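Local coordinates for zinc chaperone AztD (Citrobacter koseri, PDB 6CMK), which acts as a periplasmic zinc chaperone that hands one zinc ion directly to the solute-binding protein AztC of the AztABCD zinc transport system, at residues 160-165 with 199-204; 135-140 with 170-175; 34-39 with 52-57; 356-361 with 395-400; 253-258 with 273-278. All blocks are in the same frame, centred on the assembly; numbering follows the deposited sequence.

Interaction 1: 160-165 with 199-204; sequences TKVNVV and VDLQGK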
# COMPACT_ATOMS: atom_id res chain seq x y z
N THR B 160 6.17 -7.16 24.88
CA THR B 160 6.57 -8.54 25.11
C THR B 160 8.09 -8.61 25.07
O THR B 160 8.71 -8.20 24.09
CB THR B 160 5.95 -9.48 24.08
OG1 THR B 160 4.52 -9.43 24.19
CG2 THR B 160 6.41 -10.91 24.32
N LYS B 161 8.69 -9.09 26.16
CA LYS B 161 10.12 -9.31 26.19
C LYS B 161 10.42 -10.74 25.75
O LYS B 161 9.89 -11.70 26.31
CB LYS B 161 10.69 -9.04 27.59
CG LYS B 161 10.87 -7.54 27.84
CD LYS B 161 11.58 -7.23 29.14
CE LYS B 161 11.68 -5.72 29.33
NZ LYS B 161 12.54 -5.32 30.48
N VAL B 162 11.27 -10.86 24.73
CA VAL B 162 11.61 -12.15 24.15
C VAL B 162 13.07 -12.42 24.46
O VAL B 162 13.94 -11.63 24.09
CB VAL B 162 11.34 -12.17 22.64
CG1 VAL B 162 11.85 -13.48 22.02
CG2 VAL B 162 9.85 -11.98 22.37
N ASN B 163 13.34 -13.53 25.14
CA ASN B 163 14.70 -13.85 25.53
C ASN B 163 15.55 -14.17 24.30
O ASN B 163 15.11 -14.89 23.39
CB ASN B 163 14.69 -15.04 26.49
CG ASN B 163 16.07 -15.36 27.04
OD1 ASN B 163 16.82 -16.13 26.45
ND2 ASN B 163 16.40 -14.77 28.19
N VAL B 164 16.77 -13.64 24.28
CA VAL B 164 17.70 -13.86 23.18
C VAL B 164 18.97 -14.55 23.65
O VAL B 164 20.00 -14.50 22.97
CB VAL B 164 18.00 -12.53 22.45
CG1 VAL B 164 16.72 -11.98 21.85
CG2 VAL B 164 18.61 -11.51 23.39
N VAL B 165 18.90 -15.19 24.83
CA VAL B 165 19.87 -16.15 25.36
C VAL B 165 21.00 -15.41 26.06
O VAL B 165 21.27 -15.65 27.25
CB VAL B 165 20.41 -17.10 24.27
CG1 VAL B 165 21.52 -17.97 24.84
CG2 VAL B 165 19.29 -17.99 23.75
N VAL B 199 11.70 -18.02 16.92
CA VAL B 199 11.18 -18.28 18.25
C VAL B 199 9.71 -17.88 18.29
O VAL B 199 9.28 -17.00 17.54
CB VAL B 199 11.98 -17.54 19.36
CG1 VAL B 199 13.43 -17.99 19.36
CG2 VAL B 199 11.86 -16.03 19.20
N ASP B 200 8.93 -18.54 19.15
CA ASP B 200 7.59 -18.03 19.41
C ASP B 200 7.72 -16.88 20.40
O ASP B 200 8.82 -16.48 20.79
CB ASP B 200 6.65 -19.15 19.88
CG ASP B 200 7.00 -19.71 21.23
OD1 ASP B 200 7.68 -19.03 22.02
OD2 ASP B 200 6.56 -20.85 21.51
N LEU B 201 6.59 -16.27 20.79
CA LEU B 201 6.70 -15.05 21.57
C LEU B 201 6.89 -15.32 23.05
O LEU B 201 7.03 -14.37 23.83
CB LEU B 201 5.50 -14.14 21.31
CG LEU B 201 5.38 -13.64 19.87
CD1 LEU B 201 4.13 -12.81 19.70
CD2 LEU B 201 6.61 -12.82 19.45
N GLN B 202 6.91 -16.59 23.45
CA GLN B 202 7.44 -16.99 24.74
C GLN B 202 8.93 -17.31 24.67
O GLN B 202 9.52 -17.73 25.67
CB GLN B 202 6.68 -18.21 25.27
CG GLN B 202 5.18 -18.05 25.31
CD GLN B 202 4.49 -19.19 26.04
OE1 GLN B 202 4.98 -19.66 27.07
NE2 GLN B 202 3.36 -19.64 25.52
N GLY B 203 9.55 -17.13 23.51
CA GLY B 203 10.97 -17.31 23.36
C GLY B 203 11.44 -18.72 23.05
O GLY B 203 12.66 -18.94 22.97
N LYS B 204 10.54 -19.69 22.89
CA LYS B 204 10.69 -21.09 22.53
C LYS B 204 11.21 -21.20 21.11
O LYS B 204 10.62 -20.62 20.18
CB LYS B 204 9.35 -21.82 22.66
CG LYS B 204 9.33 -23.04 23.56
CD LYS B 204 7.93 -23.67 23.57
CE LYS B 204 6.93 -22.88 24.43
NZ LYS B 204 6.31 -21.68 23.77
O HOH W 1 8.75 -14.19 25.73
O HOH W 2 11.28 -15.26 26.32
O HOH W 3 14.95 -17.60 22.72
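Val199 meets Val162 methyl to methyl, their side chains reaching toward each other tip to tip: Val199 CG2 lies 3.8 Å from Val162 CG1. With Val162 CG1 anti to the backbone N (chi1 174°), that methyl points across the interface between two adjacent blades of the beta propeller; strand 160-163 is the last of its sheet, and strand 195-200 belongs to the next. Asp200 faces the other way and opens a type I turn that runs to Gly203. Its OD1 accepts the backbone N of Lys204 at 3.1 Å, met from above the carboxylate plane, which links the two ends of the loop 200-204. Leu201 contributes its carbonyl and a methyl, CD2, which packs loosely toward Val162 CG2. Its O is 3.5 Å from Thr160 CG2 and also lies near Val162 CG2, while a water donates to it at 2.6 Å and to Lys161 O at 2.8 Å. The carbonyl of Gln202 receives a weak bond from a second water, which in turn accepts from the N of Asn163. At Gly203 the chain passes Val162 closely, CA to CG1 4.2 Å, and a third water spans Gly203 O (2.7 Å) and Asn163 O (2.8 Å). Lys204 turns its ammonium back to Asp200 in a salt bridge modelled too short for its exact geometry to be trusted. No direct hydrogen bond joins the segments: the blades meet through valine methyls on the buried side and three waters that bridge facing backbone groups, one of them by a weak bond, so the sheets pack as separate units without strand pairing.

Interaction 2: 135-140 with 170-175; sequences AQWFDG and GVAVPY
Strands 135-138 and 172-174 run nearly antiparallel, at 166°, with axes 6.5 Å apart at closest approach, and Ala135 comes opposite Pro174 and Trp137 opposite Val171. They belong to successive blades of the beta propeller, and the contact is sheet packed on sheet, with no hydrogen bond between the segments. Ala135 sends its CB straight into the neighbouring strand, where it touches Ala172 O at 3.3 Å and lies 3.9 Å from Ala172 CB, and the Pro174 ring packs on the same methyl through CD. Trp137 makes the largest contribution of any single residue. Its CG stands anti to the backbone N (chi1 -166°), which lays the indole flat along the backbone of Gly170 and Val171. One face takes the Gly170 carbonyl carbon over its centre and Val171 N nearer the rim, while Gly170 CA forms a CH-pi contact, 3.8 Å from the centroid of the five-membered ring. Gly170, having no side chain, lets the indole come down directly on the main chain. At the ring edge, in plane, Ala172 CB packs 3.7 Å from Trp137 CE3. The indole NE1 donates to His168 O, which anchors it to the residue preceding the zinc ligand His169, and His168 also meets the ring edge-to-face. Asp139 belongs to the second shell of the high-affinity zinc site of His126, His169 and His216: its OD2 accepts from His169 ND1, probably orienting this zinc ligand. Its other oxygen is tied back to the chain, a water donating to both Asp139 OD1 (2.8 Å) and Gly170 O (2.8 Å).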
# COMPACT_ATOMS: atom_id res chain seq x y z
N ALA B 135 10.12 -4.57 16.67
CA ALA B 135 11.09 -5.28 17.50
C ALA B 135 12.27 -4.35 17.74
O ALA B 135 12.93 -3.94 16.79
CB ALA B 135 11.57 -6.57 16.84
N GLN B 136 12.52 -4.03 19.01
CA GLN B 136 13.65 -3.20 19.40
C GLN B 136 14.68 -4.08 20.10
O GLN B 136 14.36 -4.74 21.10
CB GLN B 136 13.21 -2.05 20.30
CG GLN B 136 14.35 -1.19 20.84
CD GLN B 136 15.05 -0.45 19.73
OE1 GLN B 136 14.42 0.32 19.00
NE2 GLN B 136 16.35 -0.67 19.58
N TRP B 137 15.90 -4.10 19.57
CA TRP B 137 17.01 -4.83 20.17
C TRP B 137 17.72 -3.98 21.21
O TRP B 137 17.84 -2.76 21.07
CB TRP B 137 18.01 -5.27 19.10
CG TRP B 137 18.98 -6.30 19.57
CD1 TRP B 137 20.20 -6.08 20.16
CD2 TRP B 137 18.81 -7.71 19.49
NE1 TRP B 137 20.80 -7.29 20.45
CE2 TRP B 137 19.96 -8.30 20.05
CE3 TRP B 137 17.79 -8.54 19.00
CZ2 TRP B 137 20.12 -9.68 20.12
CZ3 TRP B 137 17.96 -9.91 19.08
CH2 TRP B 137 19.12 -10.47 19.63
N PHE B 138 18.21 -4.64 22.26
CA PHE B 138 19.04 -3.99 23.28
C PHE B 138 20.32 -4.80 23.43
O PHE B 138 20.28 -5.94 23.89
CB PHE B 138 18.31 -3.87 24.62
CG PHE B 138 17.19 -2.86 24.61
CD1 PHE B 138 15.93 -3.23 24.16
CD2 PHE B 138 17.40 -1.56 25.02
CE1 PHE B 138 14.90 -2.31 24.13
CE2 PHE B 138 16.38 -0.64 25.00
CZ PHE B 138 15.12 -1.02 24.55
N ASP B 139 21.44 -4.21 23.03
CA ASP B 139 22.72 -4.91 23.03
C ASP B 139 23.17 -5.34 24.42
O ASP B 139 23.96 -6.28 24.53
CB ASP B 139 23.81 -4.01 22.42
CG ASP B 139 23.65 -3.82 20.92
OD1 ASP B 139 22.78 -4.46 20.30
OD2 ASP B 139 24.41 -3.00 20.36
N GLY B 140 22.69 -4.68 25.47
CA GLY B 140 23.10 -5.00 26.83
C GLY B 140 22.08 -5.76 27.64
O GLY B 140 22.29 -5.96 28.84
N GLY B 170 22.85 -7.82 18.14
CA GLY B 170 22.04 -8.66 17.30
C GLY B 170 20.89 -7.93 16.65
O GLY B 170 20.88 -6.70 16.54
N VAL B 171 19.90 -8.71 16.20
CA VAL B 171 18.74 -8.16 15.53
C VAL B 171 17.56 -9.09 15.76
O VAL B 171 17.72 -10.32 15.81
CB VAL B 171 19.02 -7.94 14.03
CG1 VAL B 171 19.47 -9.23 13.38
CG2 VAL B 171 17.80 -7.35 13.32
N ALA B 172 16.38 -8.50 15.89
CA ALA B 172 15.13 -9.23 16.02
C ALA B 172 14.18 -8.74 14.95
O ALA B 172 14.01 -7.53 14.77
CB ALA B 172 14.50 -9.03 17.40
N VAL B 173 13.53 -9.68 14.26
CA VAL B 173 12.60 -9.36 13.19
C VAL B 173 11.22 -9.83 13.63
O VAL B 173 11.04 -11.01 13.94
CB VAL B 173 13.02 -10.03 11.87
CG1 VAL B 173 12.11 -9.55 10.75
CG2 VAL B 173 14.47 -9.73 11.55
N PRO B 174 10.20 -8.94 13.67
CA PRO B 174 8.91 -9.34 14.22
C PRO B 174 7.98 -9.95 13.18
O PRO B 174 7.83 -9.42 12.07
CB PRO B 174 8.36 -8.03 14.77
CG PRO B 174 8.87 -6.99 13.81
CD PRO B 174 10.23 -7.50 13.34
N TYR B 175 7.37 -11.08 13.53
CA TYR B 175 6.42 -11.81 12.70
C TYR B 175 5.12 -12.02 13.47
O TYR B 175 4.98 -11.61 14.62
CB TYR B 175 7.04 -13.13 12.22
CG TYR B 175 8.06 -12.84 11.16
CD1 TYR B 175 7.65 -12.58 9.87
CD2 TYR B 175 9.40 -12.72 11.46
CE1 TYR B 175 8.54 -12.25 8.89
CE2 TYR B 175 10.31 -12.39 10.48
CZ TYR B 175 9.87 -12.15 9.19
OH TYR B 175 10.76 -11.80 8.20
O HOH W 4 21.67 -4.27 17.77

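Interaction 3: 34-39 with 52-57; sequences TAWRLF and DALDGD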
# COMPACT_ATOMS: atom_id res chain seq x y z
N THR B 34 -0.75 17.56 -0.13
CA THR B 34 0.54 16.89 -0.15
C THR B 34 1.31 17.31 1.09
O THR B 34 1.38 18.50 1.40
CB THR B 34 1.34 17.26 -1.41
OG1 THR B 34 0.65 16.81 -2.58
CG2 THR B 34 2.73 16.63 -1.38
N ALA B 35 1.87 16.35 1.80
CA ALA B 35 2.62 16.70 3.01
C ALA B 35 3.74 15.70 3.21
O ALA B 35 3.50 14.49 3.19
CB ALA B 35 1.70 16.74 4.24
N TRP B 36 4.95 16.22 3.40
CA TRP B 36 6.12 15.41 3.71
C TRP B 36 6.94 16.11 4.78
O TRP B 36 7.05 17.34 4.78
CB TRP B 36 7.00 15.18 2.48
CG TRP B 36 6.40 14.36 1.37
CD1 TRP B 36 5.45 14.76 0.48
CD2 TRP B 36 6.74 13.02 1.01
NE1 TRP B 36 5.17 13.75 -0.41
CE2 TRP B 36 5.95 12.66 -0.10
CE3 TRP B 36 7.63 12.08 1.53
CZ2 TRP B 36 6.03 11.42 -0.70
CZ3 TRP B 36 7.70 10.84 0.92
CH2 TRP B 36 6.90 10.53 -0.18
N ARG B 37 7.53 15.32 5.67
CA ARG B 37 8.28 15.85 6.80
C ARG B 37 9.61 15.13 6.94
O ARG B 37 9.69 13.92 6.74
CB ARG B 37 7.47 15.74 8.08
CG ARG B 37 6.32 16.71 8.08
CD ARG B 37 5.34 16.47 9.20
NE ARG B 37 4.24 17.42 9.09
CZ ARG B 37 3.27 17.54 9.98
NH1 ARG B 37 3.25 16.77 11.06
NH2 ARG B 37 2.31 18.44 9.79
N LEU B 38 10.64 15.90 7.27
CA LEU B 38 11.95 15.38 7.61
C LEU B 38 12.11 15.32 9.11
O LEU B 38 11.68 16.22 9.83
CB LEU B 38 13.07 16.27 7.05
CG LEU B 38 12.98 16.68 5.59
CD1 LEU B 38 14.12 17.65 5.25
CD2 LEU B 38 13.03 15.44 4.72
N PHE B 39 12.77 14.27 9.58
CA PHE B 39 13.15 14.13 10.98
C PHE B 39 14.66 13.98 11.01
O PHE B 39 15.21 13.08 10.37
CB PHE B 39 12.42 12.95 11.62
CG PHE B 39 10.94 13.12 11.63
CD1 PHE B 39 10.21 12.89 10.48
CD2 PHE B 39 10.29 13.59 12.75
CE1 PHE B 39 8.85 13.08 10.46
CE2 PHE B 39 8.92 13.78 12.74
CZ PHE B 39 8.20 13.53 11.59
N ASP B 52 9.40 20.74 7.53
CA ASP B 52 8.54 20.53 6.37
C ASP B 52 9.42 20.32 5.14
O ASP B 52 10.19 21.20 4.77
CB ASP B 52 7.62 21.73 6.18
CG ASP B 52 6.59 21.52 5.08
OD1 ASP B 52 6.84 20.76 4.11
OD2 ASP B 52 5.51 22.14 5.18
N ALA B 53 9.33 19.13 4.54
CA ALA B 53 10.24 18.80 3.45
C ALA B 53 10.00 19.66 2.22
O ALA B 53 10.91 19.85 1.41
CB ALA B 53 10.10 17.32 3.07
N LEU B 54 8.78 20.16 2.04
CA LEU B 54 8.44 20.82 0.79
C LEU B 54 8.92 22.27 0.74
O LEU B 54 9.19 22.78 -0.36
CB LEU B 54 6.92 20.73 0.57
CG LEU B 54 6.34 19.31 0.72
CD1 LEU B 54 4.86 19.27 0.35
CD2 LEU B 54 7.10 18.27 -0.09
N ASP B 55 9.07 22.94 1.88
CA ASP B 55 9.59 24.31 1.89
C ASP B 55 10.63 24.58 2.97
O ASP B 55 11.12 25.70 3.05
CB ASP B 55 8.44 25.32 2.04
CG ASP B 55 7.73 25.21 3.37
OD1 ASP B 55 8.14 24.38 4.21
OD2 ASP B 55 6.78 25.98 3.59
N GLY B 56 10.96 23.60 3.81
CA GLY B 56 12.07 23.75 4.71
C GLY B 56 11.79 24.46 6.01
O GLY B 56 12.75 24.73 6.75
N ASP B 57 10.54 24.76 6.35
CA ASP B 57 10.36 25.50 7.59
C ASP B 57 10.27 24.55 8.78
O ASP B 57 9.93 23.37 8.66
CB ASP B 57 9.14 26.44 7.53
CG ASP B 57 7.83 25.72 7.32
OD1 ASP B 57 7.81 24.48 7.29
OD2 ASP B 57 6.80 26.42 7.17
O HOH W 5 4.69 19.16 3.88
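The indole of Trp36 meets Leu54 at its pyrrole end, where CD1 lies 3.9 Å from Leu54 CD2, the methyl approaching obliquely; at the ring edge, in plane, sits Thr34 CG2 from the same strand, and Gly346 of the second subunit also packs on this tryptophan. Leu54 divides its branches: CD2 goes to Trp36, while CD1 passes to Thr34 and touches CG2 at 3.8 Å, the two side chains crossing at about a right angle. Ala53 CB touches both Trp36 and Leu38, 3.8 Å from Trp36 CB and 3.9 Å from Leu38 CD2. One direct bond ties the segments, Ala53 N to Trp36 O, 2.9 Å and fairly straight at 160°. Asp52 pairs with Arg37 as a non-hydrogen-bonded antiparallel pair, yet the arginine's NH1 runs off to the carbonyls of Ser94 and Asp110. With CG anti to the backbone N (chi1 -174°), the Asp52 carboxylate swings back so that OD1 accepts Leu54 N at 2.9 Å, an Asx turn, and takes a water that itself accepts from Trp36 N. The turn starts the loop leading from strand 47-52 to strand 58-63. Strand 32-42 also pairs with the C-terminal strand 392-403, so this blade joins both chain ends, the Velcro closure familiar from beta propellers.

Interaction 4: 356-361 with 395-400; sequences AVADNK and IVAVGG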
# COMPACT_ATOMS: atom_id res chain seq x y z
N ALA B 356 18.10 11.25 2.56
CA ALA B 356 16.69 10.88 2.62
C ALA B 356 16.00 11.30 1.33
O ALA B 356 16.50 12.13 0.57
CB ALA B 356 15.96 11.54 3.81
N VAL B 357 14.83 10.71 1.08
CA VAL B 357 14.03 11.03 -0.10
C VAL B 357 12.61 11.39 0.34
O VAL B 357 12.01 10.65 1.13
CB VAL B 357 13.98 9.87 -1.11
CG1 VAL B 357 13.23 10.30 -2.37
CG2 VAL B 357 15.38 9.40 -1.47
N ALA B 358 12.08 12.49 -0.17
CA ALA B 358 10.70 12.89 0.07
C ALA B 358 10.13 13.47 -1.21
O ALA B 358 10.73 14.37 -1.81
CB ALA B 358 10.59 13.93 1.20
N ASP B 359 8.97 12.95 -1.63
CA ASP B 359 8.25 13.43 -2.81
C ASP B 359 9.21 13.35 -4.00
O ASP B 359 9.72 12.26 -4.29
CB ASP B 359 7.67 14.82 -2.52
CG ASP B 359 6.52 15.18 -3.43
OD1 ASP B 359 5.92 14.26 -4.03
OD2 ASP B 359 6.21 16.38 -3.55
N ASN B 360 9.49 14.45 -4.68
CA ASN B 360 10.37 14.43 -5.84
C ASN B 360 11.72 15.07 -5.54
O ASN B 360 12.37 15.63 -6.43
CB ASN B 360 9.68 15.11 -7.02
CG ASN B 360 8.40 14.40 -7.42
OD1 ASN B 360 8.26 13.18 -7.23
ND2 ASN B 360 7.44 15.15 -7.95
N LYS B 361 12.15 15.00 -4.29
CA LYS B 361 13.37 15.64 -3.84
C LYS B 361 14.23 14.66 -3.06
O LYS B 361 13.73 13.75 -2.38
CB LYS B 361 13.07 16.86 -2.96
CG LYS B 361 12.44 18.01 -3.71
CD LYS B 361 11.96 19.08 -2.76
CE LYS B 361 11.66 20.38 -3.48
NZ LYS B 361 11.45 21.51 -2.53
N ILE B 395 18.78 11.20 9.24
CA ILE B 395 17.59 11.80 8.65
C ILE B 395 16.68 10.70 8.12
O ILE B 395 17.13 9.72 7.52
CB ILE B 395 17.99 12.82 7.55
CG1 ILE B 395 16.74 13.46 6.94
CG2 ILE B 395 18.83 12.16 6.47
CD1 ILE B 395 17.08 14.66 6.05
N VAL B 396 15.38 10.86 8.38
CA VAL B 396 14.35 10.05 7.74
C VAL B 396 13.22 10.98 7.31
O VAL B 396 13.08 12.10 7.80
CB VAL B 396 13.80 8.91 8.64
CG1 VAL B 396 14.91 7.92 8.98
CG2 VAL B 396 13.14 9.48 9.91
N ALA B 397 12.42 10.50 6.35
CA ALA B 397 11.34 11.28 5.77
C ALA B 397 10.08 10.43 5.67
O ALA B 397 10.15 9.24 5.36
CB ALA B 397 11.70 11.77 4.36
N VAL B 398 8.92 11.05 5.91
CA VAL B 398 7.63 10.40 5.70
C VAL B 398 6.73 11.35 4.92
O VAL B 398 6.97 12.56 4.84
CB VAL B 398 6.93 10.00 7.02
CG1 VAL B 398 7.82 9.08 7.85
CG2 VAL B 398 6.51 11.23 7.83
N GLY B 399 5.67 10.80 4.35
CA GLY B 399 4.66 11.64 3.74
C GLY B 399 4.11 11.04 2.46
O GLY B 399 4.37 9.89 2.13
N GLY B 400 3.35 11.87 1.76
CA GLY B 400 2.60 11.49 0.56
C GLY B 400 1.51 12.52 0.31
O GLY B 400 1.64 13.68 0.67
O HOH W 6 10.49 8.70 2.36
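Ile395 points its side chain at Ala356, and every branch converges on that one methyl. The Ile395 CB stands back, but CG1, placed anti to the backbone N (chi1 -179°), reaches to 3.8 Å of Ala356 CB. The second branch, CG2, sits between the backbone N and the carbonyl carbon and comes to 4.0 Å of Ala356 CB, flanking the same methyl. The tip, CD1, stays at 4.0 Å from Ala356 CB, so it lies alongside the methyl without running past it; Tyr363 and Thr365 also touch this isoleucine. Strands 356-358 and 395-400 are the innermost strands of adjacent propeller blades, crossing at 17° in nearly the same direction with axes 6.0 Å apart, as inner strands around a beta propeller do. Further along, Ala397 CB wedges against Val357 O at 3.4 Å and Ala358 CB at 4.0 Å. Small alanines on both strands bring the backbones near each other, though no direct hydrogen bond forms between them. A water donates instead to Val357 O (2.8 Å) and Ala397 O (3.1 Å), and the latter carbonyl also accepts from Arg72 NH1.

Interaction 5: 253-258 with 273-278; sequences TLPEGS and GNYGPD
Tyr275 lays its ring against the 253-258 loop, CG standing anti to the backbone N (chi1 -158°), which brings the hydroxyl to Pro255. The residue follows strand 271-274 of one beta-propeller blade, and the loop it holds is the connection that enters this blade from the preceding one, between strands 244-249 and 262-264. Tyr275 OH donates to Pro255 O at 2.8 Å, nearly along the C=O axis (171°), and that oxygen also lies at the ring edge, in plane. One broad face of the ring supports Gly257, whose CA makes a CH-pi contact 4.0 Å from the centroid and 21° off the normal. Having no side chain, Gly257 can settle this close; Ser258 N follows over the same face. Leu254 crosses the phenol obliquely, CB 3.5 Å from Tyr275 OH and CD1 4.0 Å from Tyr275 CZ, while Pro255 CD reaches the ring less closely at CE2. Leu293 and Ile281 of the same blade pack on both Leu254 and Tyr275, so the ring is wedged between its own sheet and the incoming loop. The neighbouring Asn274 directs OD1 to the backbone N of Ser260 and Thr261, fixing the loop just before strand 262-264. Ser258 O approaches Tyr275 CA at 3.6 Å in a CA-H...O contact. A water between the two main chains donates to both, at 2.8 Å to Glu256 O and 2.9 Å to Tyr275 O.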
# COMPACT_ATOMS: atom_id res chain seq x y z
N THR B 253 30.25 -15.77 -8.84
CA THR B 253 30.79 -14.77 -9.74
C THR B 253 31.24 -13.51 -9.03
O THR B 253 31.83 -12.63 -9.67
CB THR B 253 29.74 -14.40 -10.78
OG1 THR B 253 28.53 -14.00 -10.12
CG2 THR B 253 29.45 -15.59 -11.68
N LEU B 254 30.98 -13.38 -7.73
CA LEU B 254 31.43 -12.20 -7.02
C LEU B 254 32.87 -12.36 -6.56
O LEU B 254 33.33 -13.48 -6.30
CB LEU B 254 30.56 -11.94 -5.80
CG LEU B 254 29.13 -11.50 -6.07
CD1 LEU B 254 28.34 -11.52 -4.78
CD2 LEU B 254 29.10 -10.11 -6.69
N PRO B 255 33.61 -11.26 -6.45
CA PRO B 255 34.94 -11.31 -5.84
C PRO B 255 34.82 -11.56 -4.34
O PRO B 255 33.70 -11.65 -3.83
CB PRO B 255 35.53 -9.93 -6.15
CG PRO B 255 34.32 -9.04 -6.22
CD PRO B 255 33.20 -9.88 -6.77
N GLU B 256 35.94 -11.66 -3.63
CA GLU B 256 35.86 -11.91 -2.20
C GLU B 256 35.25 -10.71 -1.48
O GLU B 256 35.50 -9.56 -1.83
CB GLU B 256 37.23 -12.26 -1.61
CG GLU B 256 38.41 -11.40 -2.07
CD GLU B 256 39.74 -11.99 -1.63
OE1 GLU B 256 40.58 -11.23 -1.10
OE2 GLU B 256 39.93 -13.21 -1.80
N GLY B 257 34.42 -11.00 -0.49
CA GLY B 257 33.79 -9.97 0.29
C GLY B 257 32.55 -10.52 0.97
O GLY B 257 32.19 -11.68 0.80
N SER B 258 31.92 -9.66 1.75
CA SER B 258 30.63 -9.99 2.35
C SER B 258 29.95 -8.70 2.75
O SER B 258 30.55 -7.62 2.77
CB SER B 258 30.77 -10.93 3.55
OG SER B 258 31.35 -10.26 4.66
N GLY B 273 23.50 -4.25 -0.60
CA GLY B 273 24.41 -4.38 0.52
C GLY B 273 25.74 -3.74 0.21
O GLY B 273 26.10 -3.56 -0.95
N ASN B 274 26.48 -3.37 1.25
CA ASN B 274 27.89 -3.12 1.03
C ASN B 274 28.59 -4.44 0.72
O ASN B 274 28.02 -5.52 0.84
CB ASN B 274 28.51 -2.39 2.23
CG ASN B 274 28.58 -3.24 3.48
OD1 ASN B 274 27.76 -4.13 3.71
ND2 ASN B 274 29.55 -2.94 4.33
N TYR B 275 29.83 -4.34 0.26
CA TYR B 275 30.57 -5.53 -0.13
C TYR B 275 32.04 -5.16 -0.11
O TYR B 275 32.73 -5.22 -1.13
CB TYR B 275 30.13 -6.03 -1.52
CG TYR B 275 30.44 -7.50 -1.75
CD1 TYR B 275 29.73 -8.49 -1.08
CD2 TYR B 275 31.43 -7.89 -2.64
CE1 TYR B 275 30.01 -9.82 -1.28
CE2 TYR B 275 31.71 -9.23 -2.85
CZ TYR B 275 31.00 -10.19 -2.16
OH TYR B 275 31.27 -11.53 -2.36
N GLY B 276 32.51 -4.79 1.07
CA GLY B 276 33.75 -4.07 1.19
C GLY B 276 33.46 -2.59 1.17
O GLY B 276 32.34 -2.14 0.89
N PRO B 277 34.48 -1.78 1.46
CA PRO B 277 34.23 -0.35 1.72
C PRO B 277 33.92 0.47 0.47
O PRO B 277 33.33 1.55 0.61
CB PRO B 277 35.53 0.11 2.40
CG PRO B 277 36.56 -0.92 2.05
CD PRO B 277 35.84 -2.21 1.84
N ASP B 278 34.25 -0.01 -0.74
CA ASP B 278 34.00 0.77 -1.95
C ASP B 278 33.21 -0.03 -2.99
O ASP B 278 33.22 0.31 -4.18
CB ASP B 278 35.30 1.28 -2.56
CG ASP B 278 36.23 0.16 -3.02
OD1 ASP B 278 35.90 -1.02 -2.83
OD2 ASP B 278 37.30 0.48 -3.59
O HOH W 7 34.91 -6.86 -2.19

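From the N terminus, interaction 3 comes first, closing a short loop between strand 32-42 and the turn after strand 47-52. Interactions 1 and 2 follow and cross along the chain, their segments alternating; both join the blade running from strand 124-130 to strand 160-163 to the next blade, interaction 2 nearer the propeller centre and interaction 1 farther out, and they touch where Val164 CG1 packs on Trp137 CH2. Interaction 5 then closes a short loop on the entry to a later blade. Interaction 4 joins the final full blade to the C-terminal strand, which pairs with strand 32-42 and so meets interaction 3, completing the ring of the propeller.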